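Local coordinates for protein salt-tolerant glutaminase (Micrococcus luteus, PDB 3AGD) that probably hydrolyses L-glutamine to L-glutamate and ammonium as a salt-tolerant glutaminase, at residues Glu140-Leu145 / Val192-Val197; Val407-Ala412 / Glu427-Leu432. All blocks are in the same frame, centred on the assembly; numbering follows the deposited sequence.

Interaction 1 (Glu140-Leu145 / Val192-Val197)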
ATOM      1  N   GLU A 140     -11.185 -13.848  22.526  1.00 14.74           N
ATOM      2  CA  GLU A 140     -12.106 -14.155  21.442  1.00 16.46           C
ATOM      3  C   GLU A 140     -11.693 -13.574  20.092  1.00 18.76           C
ATOM      4  O   GLU A 140     -11.647 -14.292  19.091  1.00 20.72           O
ATOM      5  CB  GLU A 140     -13.515 -13.657  21.776  1.00 18.35           C
ATOM      6  CG  GLU A 140     -14.492 -13.839  20.624  1.00 24.04           C
ATOM      7  CD  GLU A 140     -15.798 -13.085  20.818  1.00 29.29           C
ATOM      8  OE1 GLU A 140     -15.753 -11.902  21.217  1.00 28.22           O
ATOM      9  OE2 GLU A 140     -16.868 -13.674  20.554  1.00 32.22           O
ATOM     10  N   ILE A 141     -11.394 -12.280  20.053  1.00 19.39           N
ATOM     11  CA  ILE A 141     -11.023 -11.663  18.784  1.00 21.04           C
ATOM     12  C   ILE A 141      -9.833 -12.378  18.150  1.00 20.32           C
ATOM     13  O   ILE A 141      -9.827 -12.637  16.948  1.00 20.61           O
ATOM     14  CB  ILE A 141     -10.708 -10.154  18.948  1.00 18.81           C
ATOM     15  CG1 ILE A 141     -10.561  -9.507  17.564  1.00 20.21           C
ATOM     16  CG2 ILE A 141      -9.441  -9.961  19.772  1.00 15.47           C
ATOM     17  CD1 ILE A 141     -11.812  -9.606  16.684  1.00 15.92           C
ATOM     18  N   MET A 142      -8.833 -12.718  18.958  1.00 19.24           N
ATOM     19  CA  MET A 142      -7.668 -13.413  18.430  1.00 16.61           C
ATOM     20  C   MET A 142      -8.049 -14.822  17.984  1.00 19.94           C
ATOM     21  O   MET A 142      -7.534 -15.327  16.981  1.00 14.26           O
ATOM     22  CB  MET A 142      -6.553 -13.467  19.479  1.00 13.01           C
ATOM     23  CG  MET A 142      -5.967 -12.101  19.801  1.00 12.47           C
ATOM     24  SD  MET A 142      -4.490 -12.135  20.842  1.00 15.67           S
ATOM     25  CE  MET A 142      -5.225 -11.965  22.470  1.00 15.54           C
ATOM     26  N   SER A 143      -8.961 -15.447  18.726  1.00 22.53           N
ATOM     27  CA  SER A 143      -9.419 -16.797  18.404  1.00 22.55           C
ATOM     28  C   SER A 143     -10.220 -16.823  17.107  1.00 19.70           C
ATOM     29  O   SER A 143     -10.049 -17.718  16.277  1.00 16.66           O
ATOM     30  CB  SER A 143     -10.278 -17.351  19.542  1.00 23.95           C
ATOM     31  OG  SER A 143      -9.491 -17.589  20.694  1.00 27.23           O
ATOM     32  N   LEU A 144     -11.093 -15.837  16.936  1.00 23.67           N
ATOM     33  CA  LEU A 144     -11.914 -15.753  15.736  1.00 23.82           C
ATOM     34  C   LEU A 144     -11.066 -15.595  14.475  1.00 24.31           C
ATOM     35  O   LEU A 144     -11.361 -16.200  13.444  1.00 25.75           O
ATOM     36  CB  LEU A 144     -12.906 -14.593  15.856  1.00 20.62           C
ATOM     37  CG  LEU A 144     -14.052 -14.795  16.855  1.00 23.11           C
ATOM     38  CD1 LEU A 144     -14.845 -13.507  17.009  1.00 23.04           C
ATOM     39  CD2 LEU A 144     -14.956 -15.923  16.371  1.00 24.14           C
ATOM     40  N   LEU A 145     -10.008 -14.795  14.556  1.00 22.53           N
ATOM     41  CA  LEU A 145      -9.144 -14.586  13.397  1.00 20.85           C
ATOM     42  C   LEU A 145      -8.202 -15.770  13.186  1.00 21.57           C
ATOM     43  O   LEU A 145      -7.845 -16.088  12.055  1.00 21.53           O
ATOM     44  CB  LEU A 145      -8.338 -13.295  13.555  1.00 21.89           C
ATOM     45  CG  LEU A 145      -9.169 -12.049  13.879  1.00 27.70           C
ATOM     46  CD1 LEU A 145      -8.285 -10.814  13.795  1.00 29.56           C
ATOM     47  CD2 LEU A 145     -10.341 -11.936  12.911  1.00 25.22           C
ATOM     48  N   VAL A 192      -1.785  -8.083  30.514  1.00 16.27           N
ATOM     49  CA  VAL A 192      -0.779  -9.125  30.666  1.00 15.19           C
ATOM     50  C   VAL A 192      -1.341 -10.475  30.223  1.00 13.81           C
ATOM     51  O   VAL A 192      -0.650 -11.259  29.572  1.00 16.27           O
ATOM     52  CB  VAL A 192      -0.281  -9.227  32.122  1.00 18.89           C
ATOM     53  CG1 VAL A 192       0.655 -10.425  32.273  1.00 20.85           C
ATOM     54  CG2 VAL A 192       0.462  -7.944  32.506  1.00 17.09           C
ATOM     55  N   ALA A 193      -2.596 -10.738  30.570  1.00 15.61           N
ATOM     56  CA  ALA A 193      -3.249 -11.991  30.203  1.00 16.23           C
ATOM     57  C   ALA A 193      -3.384 -12.055  28.685  1.00 15.65           C
ATOM     58  O   ALA A 193      -3.207 -13.101  28.068  1.00 16.12           O
ATOM     59  CB  ALA A 193      -4.613 -12.068  30.852  1.00 10.30           C
ATOM     60  N   GLN A 194      -3.702 -10.910  28.103  1.00 15.69           N
ATOM     61  CA  GLN A 194      -3.858 -10.770  26.663  1.00 17.33           C
ATOM     62  C   GLN A 194      -2.554 -11.160  25.972  1.00 16.58           C
ATOM     63  O   GLN A 194      -2.560 -11.843  24.943  1.00 16.36           O
ATOM     64  CB  GLN A 194      -4.223  -9.315  26.364  1.00 22.42           C
ATOM     65  CG  GLN A 194      -3.958  -8.812  24.962  1.00 25.71           C
ATOM     66  CD  GLN A 194      -4.099  -7.298  24.885  1.00 25.72           C
ATOM     67  OE1 GLN A 194      -4.983  -6.718  25.521  1.00 20.54           O
ATOM     68  NE2 GLN A 194      -3.237  -6.654  24.103  1.00 23.32           N
ATOM     69  N   CYS A 195      -1.438 -10.729  26.551  1.00 18.48           N
ATOM     70  CA  CYS A 195      -0.112 -11.016  26.006  1.00 19.35           C
ATOM     71  C   CYS A 195       0.304 -12.468  26.210  1.00 19.45           C
ATOM     72  O   CYS A 195       1.184 -12.975  25.504  1.00 17.92           O
ATOM     73  CB  CYS A 195       0.936 -10.114  26.660  1.00 19.18           C
ATOM     74  SG  CYS A 195       0.842  -8.381  26.193  1.00 20.74           S
ATOM     75  N   ALA A 196      -0.319 -13.123  27.186  1.00 17.37           N
ATOM     76  CA  ALA A 196      -0.004 -14.510  27.500  1.00 19.80           C
ATOM     77  C   ALA A 196      -0.800 -15.495  26.652  1.00 22.13           C
ATOM     78  O   ALA A 196      -0.729 -16.708  26.876  1.00 24.11           O
ATOM     79  CB  ALA A 196      -0.249 -14.780  28.986  1.00 17.55           C
ATOM     80  N   VAL A 197      -1.562 -14.981  25.690  1.00 18.98           N
ATOM     81  CA  VAL A 197      -2.339 -15.848  24.813  1.00 17.79           C
ATOM     82  C   VAL A 197      -1.377 -16.655  23.942  1.00 18.05           C
ATOM     83  O   VAL A 197      -0.455 -16.102  23.349  1.00 16.06           O
ATOM     84  CB  VAL A 197      -3.290 -15.035  23.909  1.00 18.01           C
ATOM     85  CG1 VAL A 197      -3.947 -15.950  22.880  1.00 20.28           C
ATOM     86  CG2 VAL A 197      -4.347 -14.360  24.753  1.00 17.41           C
TER
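Met142, within helix 131-146, and Val197, just past the end of helix 184-195, are the residues whose backbones come nearest here, with their CA atoms 8.7 Å apart. Side chains must bridge that spacing, and both of these direct their CB toward the other segment and meet tip to tip. The contact atoms are the Met142 methyl CE and the Val197 methyl CG2, 3.4 Å apart, tighter than usual for two carbons. In Met142 a nearly straight run to the sulfur ends in a bend (chi3 -93°), which turns CE toward the end of the helix and Val197. Met142 CE also lies 3.6 Å from Gln194 O, in the last turn of the helix, and 4.2 Å from Gln194 CG. Gln194 O accepts a weak hydrogen bond of 3.4 Å from Val197 N, one of several weak backbone bonds where Ala196 leaves helical geometry. The family belongs to the beta-lactamase clan, and Ser64 probably opens its Ser-x-x-Lys motif; Gln194 lies beside that motif and its NE2 donates to Ser66 OG. Cys195, which binds L-glutamate in a structure of this protein, points its CB away from 140-145, consistent with the methionine packing behind that part of the site. Val197 bonds through its backbone to Ile62, next to the small sheet of strands 60-61 and 198-199, while Phe69, Leu150 and Met207 also pack on Met142.

Interaction 2 (Val407-Ala412 / Glu427-Leu432)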
ATOM      1  N   VAL A 407     -25.160  -4.265 -25.461  1.00 24.62           N
ATOM      2  CA  VAL A 407     -23.937  -4.554 -24.738  1.00 23.21           C
ATOM      3  C   VAL A 407     -24.305  -5.557 -23.659  1.00 25.58           C
ATOM      4  O   VAL A 407     -25.147  -5.282 -22.803  1.00 25.39           O
ATOM      5  CB  VAL A 407     -23.334  -3.284 -24.072  1.00 21.36           C
ATOM      6  CG1 VAL A 407     -22.223  -3.677 -23.097  1.00 17.85           C
ATOM      7  CG2 VAL A 407     -22.761  -2.354 -25.139  1.00 16.76           C
ATOM      8  N   VAL A 408     -23.702  -6.737 -23.729  1.00 27.21           N
ATOM      9  CA  VAL A 408     -23.944  -7.769 -22.730  1.00 29.16           C
ATOM     10  C   VAL A 408     -22.867  -7.569 -21.664  1.00 30.63           C
ATOM     11  O   VAL A 408     -21.678  -7.697 -21.951  1.00 33.69           O
ATOM     12  CB  VAL A 408     -23.803  -9.183 -23.337  1.00 29.17           C
ATOM     13  CG1 VAL A 408     -24.032 -10.238 -22.269  1.00 28.69           C
ATOM     14  CG2 VAL A 408     -24.798  -9.360 -24.473  1.00 34.96           C
ATOM     15  N   LEU A 409     -23.283  -7.225 -20.448  1.00 28.61           N
ATOM     16  CA  LEU A 409     -22.345  -7.012 -19.350  1.00 28.74           C
ATOM     17  C   LEU A 409     -22.332  -8.261 -18.466  1.00 27.88           C
ATOM     18  O   LEU A 409     -23.209  -8.433 -17.620  1.00 27.10           O
ATOM     19  CB  LEU A 409     -22.771  -5.798 -18.518  1.00 31.03           C
ATOM     20  CG  LEU A 409     -21.673  -4.868 -17.984  1.00 35.44           C
ATOM     21  CD1 LEU A 409     -22.254  -3.984 -16.886  1.00 33.39           C
ATOM     22  CD2 LEU A 409     -20.506  -5.677 -17.439  1.00 37.00           C
ATOM     23  N   ASN A 410     -21.336  -9.120 -18.655  1.00 26.79           N
ATOM     24  CA  ASN A 410     -21.237 -10.359 -17.884  1.00 28.68           C
ATOM     25  C   ASN A 410     -20.311 -10.255 -16.665  1.00 29.85           C
ATOM     26  O   ASN A 410     -19.116  -9.969 -16.795  1.00 28.12           O
ATOM     27  CB  ASN A 410     -20.766 -11.493 -18.796  1.00 26.57           C
ATOM     28  CG  ASN A 410     -20.759 -12.833 -18.095  1.00 30.74           C
ATOM     29  OD1 ASN A 410     -19.987 -13.056 -17.160  1.00 29.41           O
ATOM     30  ND2 ASN A 410     -21.632 -13.734 -18.537  1.00 28.47           N
ATOM     31  N   LEU A 411     -20.872 -10.518 -15.486  1.00 30.65           N
ATOM     32  CA  LEU A 411     -20.135 -10.437 -14.226  1.00 30.48           C
ATOM     33  C   LEU A 411     -19.842 -11.803 -13.586  1.00 30.62           C
ATOM     34  O   LEU A 411     -19.407 -11.872 -12.434  1.00 28.93           O
ATOM     35  CB  LEU A 411     -20.928  -9.582 -13.230  1.00 29.34           C
ATOM     36  CG  LEU A 411     -21.547  -8.281 -13.751  1.00 29.50           C
ATOM     37  CD1 LEU A 411     -22.356  -7.634 -12.646  1.00 32.37           C
ATOM     38  CD2 LEU A 411     -20.467  -7.344 -14.242  1.00 29.62           C
ATOM     39  N   ALA A 412     -20.070 -12.884 -14.326  1.00 29.46           N
ATOM     40  CA  ALA A 412     -19.840 -14.227 -13.795  1.00 30.14           C
ATOM     41  C   ALA A 412     -18.432 -14.436 -13.243  1.00 30.56           C
ATOM     42  O   ALA A 412     -18.257 -15.111 -12.226  1.00 29.99           O
ATOM     43  CB  ALA A 412     -20.137 -15.276 -14.868  1.00 28.36           C
ATOM     44  N   GLU A 427     -23.781   3.744 -12.810  1.00 25.15           N
ATOM     45  CA  GLU A 427     -23.860   5.038 -13.482  1.00 27.10           C
ATOM     46  C   GLU A 427     -23.444   4.893 -14.944  1.00 26.00           C
ATOM     47  O   GLU A 427     -24.073   5.458 -15.839  1.00 26.78           O
ATOM     48  CB  GLU A 427     -22.945   6.045 -12.783  1.00 29.50           C
ATOM     49  CG  GLU A 427     -22.848   7.409 -13.461  1.00 30.89           C
ATOM     50  CD  GLU A 427     -24.179   8.143 -13.510  1.00 32.28           C
ATOM     51  OE1 GLU A 427     -24.883   8.170 -12.481  1.00 32.06           O
ATOM     52  OE2 GLU A 427     -24.513   8.706 -14.570  1.00 32.84           O
ATOM     53  N   GLY A 428     -22.373   4.140 -15.181  1.00 23.77           N
ATOM     54  CA  GLY A 428     -21.908   3.932 -16.540  1.00 21.87           C
ATOM     55  C   GLY A 428     -22.972   3.242 -17.376  1.00 23.78           C
ATOM     56  O   GLY A 428     -23.148   3.556 -18.550  1.00 23.85           O
ATOM     57  N   VAL A 429     -23.682   2.296 -16.764  1.00 21.95           N
ATOM     58  CA  VAL A 429     -24.742   1.562 -17.440  1.00 22.91           C
ATOM     59  C   VAL A 429     -25.915   2.484 -17.776  1.00 24.57           C
ATOM     60  O   VAL A 429     -26.466   2.418 -18.875  1.00 24.38           O
ATOM     61  CB  VAL A 429     -25.238   0.389 -16.568  1.00 22.39           C
ATOM     62  CG1 VAL A 429     -26.543  -0.176 -17.121  1.00 20.85           C
ATOM     63  CG2 VAL A 429     -24.173  -0.697 -16.527  1.00 21.43           C
ATOM     64  N   ARG A 430     -26.289   3.345 -16.836  1.00 22.60           N
ATOM     65  CA  ARG A 430     -27.388   4.279 -17.055  1.00 25.19           C
ATOM     66  C   ARG A 430     -27.090   5.180 -18.241  1.00 26.24           C
ATOM     67  O   ARG A 430     -27.963   5.444 -19.063  1.00 27.19           O
ATOM     68  CB  ARG A 430     -27.627   5.136 -15.806  1.00 28.23           C
ATOM     69  CG  ARG A 430     -28.343   4.394 -14.683  1.00 36.82           C
ATOM     70  CD  ARG A 430     -28.446   5.219 -13.400  1.00 43.96           C
ATOM     71  NE  ARG A 430     -27.125   5.539 -12.864  1.00 50.70           N
ATOM     72  CZ  ARG A 430     -26.866   5.761 -11.580  1.00 53.35           C
ATOM     73  NH1 ARG A 430     -27.839   5.699 -10.685  1.00 59.57           N
ATOM     74  NH2 ARG A 430     -25.629   6.042 -11.192  1.00 52.27           N
ATOM     75  N   ARG A 431     -25.848   5.645 -18.326  1.00 26.64           N
ATOM     76  CA  ARG A 431     -25.427   6.523 -19.406  1.00 26.04           C
ATOM     77  C   ARG A 431     -25.423   5.802 -20.748  1.00 28.39           C
ATOM     78  O   ARG A 431     -25.812   6.377 -21.765  1.00 30.03           O
ATOM     79  CB  ARG A 431     -24.047   7.106 -19.090  1.00 24.84           C
ATOM     80  CG  ARG A 431     -24.068   7.972 -17.835  1.00 26.90           C
ATOM     81  CD  ARG A 431     -22.743   8.644 -17.526  1.00 25.32           C
ATOM     82  NE  ARG A 431     -22.912   9.565 -16.404  1.00 26.46           N
ATOM     83  CZ  ARG A 431     -22.082  10.559 -16.107  1.00 27.12           C
ATOM     84  NH1 ARG A 431     -21.003  10.772 -16.848  1.00 26.68           N
ATOM     85  NH2 ARG A 431     -22.352  11.359 -15.082  1.00 24.94           N
ATOM     86  N   LEU A 432     -24.986   4.546 -20.754  1.00 27.33           N
ATOM     87  CA  LEU A 432     -24.977   3.761 -21.982  1.00 26.54           C
ATOM     88  C   LEU A 432     -26.414   3.703 -22.484  1.00 27.42           C
ATOM     89  O   LEU A 432     -26.680   3.904 -23.673  1.00 26.22           O
ATOM     90  CB  LEU A 432     -24.490   2.335 -21.716  1.00 28.92           C
ATOM     91  CG  LEU A 432     -23.090   1.952 -22.189  1.00 30.09           C
ATOM     92  CD1 LEU A 432     -22.837   0.483 -21.885  1.00 26.68           C
ATOM     93  CD2 LEU A 432     -22.964   2.218 -23.678  1.00 29.47           C
TER
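Leu409 and Val429 carry the closer of two aliphatic contacts, their side chains crossing at a slant, with Leu409 CD1 3.8 Å from Val429 CG2. Leu409 directs its CB toward the helix, whereas the CB of Val429 leaves the backbone across that direction; it is the branch that makes up the difference. With chi1 at 167°, Val429 sets CG1 anti to its backbone N and CG2 anti to the carbonyl carbon, and CG2 is the methyl that meets the leucine. Two residues back on the strand and three on along the helix, Val407 and Leu432 repeat the pairing more loosely: Val407 CG2 lies 4.3 Å from Leu432 CD1, although both CB atoms are directed toward the opposite segment. The CA atoms of Leu409 and Val429 are 9.1 Å apart, those of Val407 and Leu432 8.8 Å, so strand and helix keep nearly even spacing. Charges occupy another side of the helix: Glu427 OE1 pairs with Arg430 NH2 at 2.6 Å and Glu427 OE2 with Arg431 NE at 2.6 Å, and Arg431 also forms a salt bridge to Asp7 of the second subunit. Beyond Leu409, Asn410 OD1 accepts from Ala412 N in an Asx turn. The contact lies in the STAS region, inside the beta-alpha-beta crossover in which helix 419-434 links parallel strands 406-417 and 438-442; Val429 also touches Val439, and Leu409 touches Leu331 of strand 326-332.

Overall arrangement
Interactions 1 and 2 lie on opposite sides of the chain's centre, in the glutaminase and STAS regions respectively, with centres 46 Å apart and nearest atoms about 26 Å apart; they share no helix or strand. Both are small, mostly apolar, buried contacts, burying 118 and 120 Å² between the segments, both sides summed. Their construction differs: interaction 1 depends on a single methionine methyl reaching a valine and a backbone carbonyl at a helix end, whereas interaction 2 is spread over two aliphatic pairs between helix and strand. Interaction 1 borders the glutamate site and touches no other protein chain of the modelled two-chain assembly, while the helix of interaction 2 presents charged residues to the second subunit.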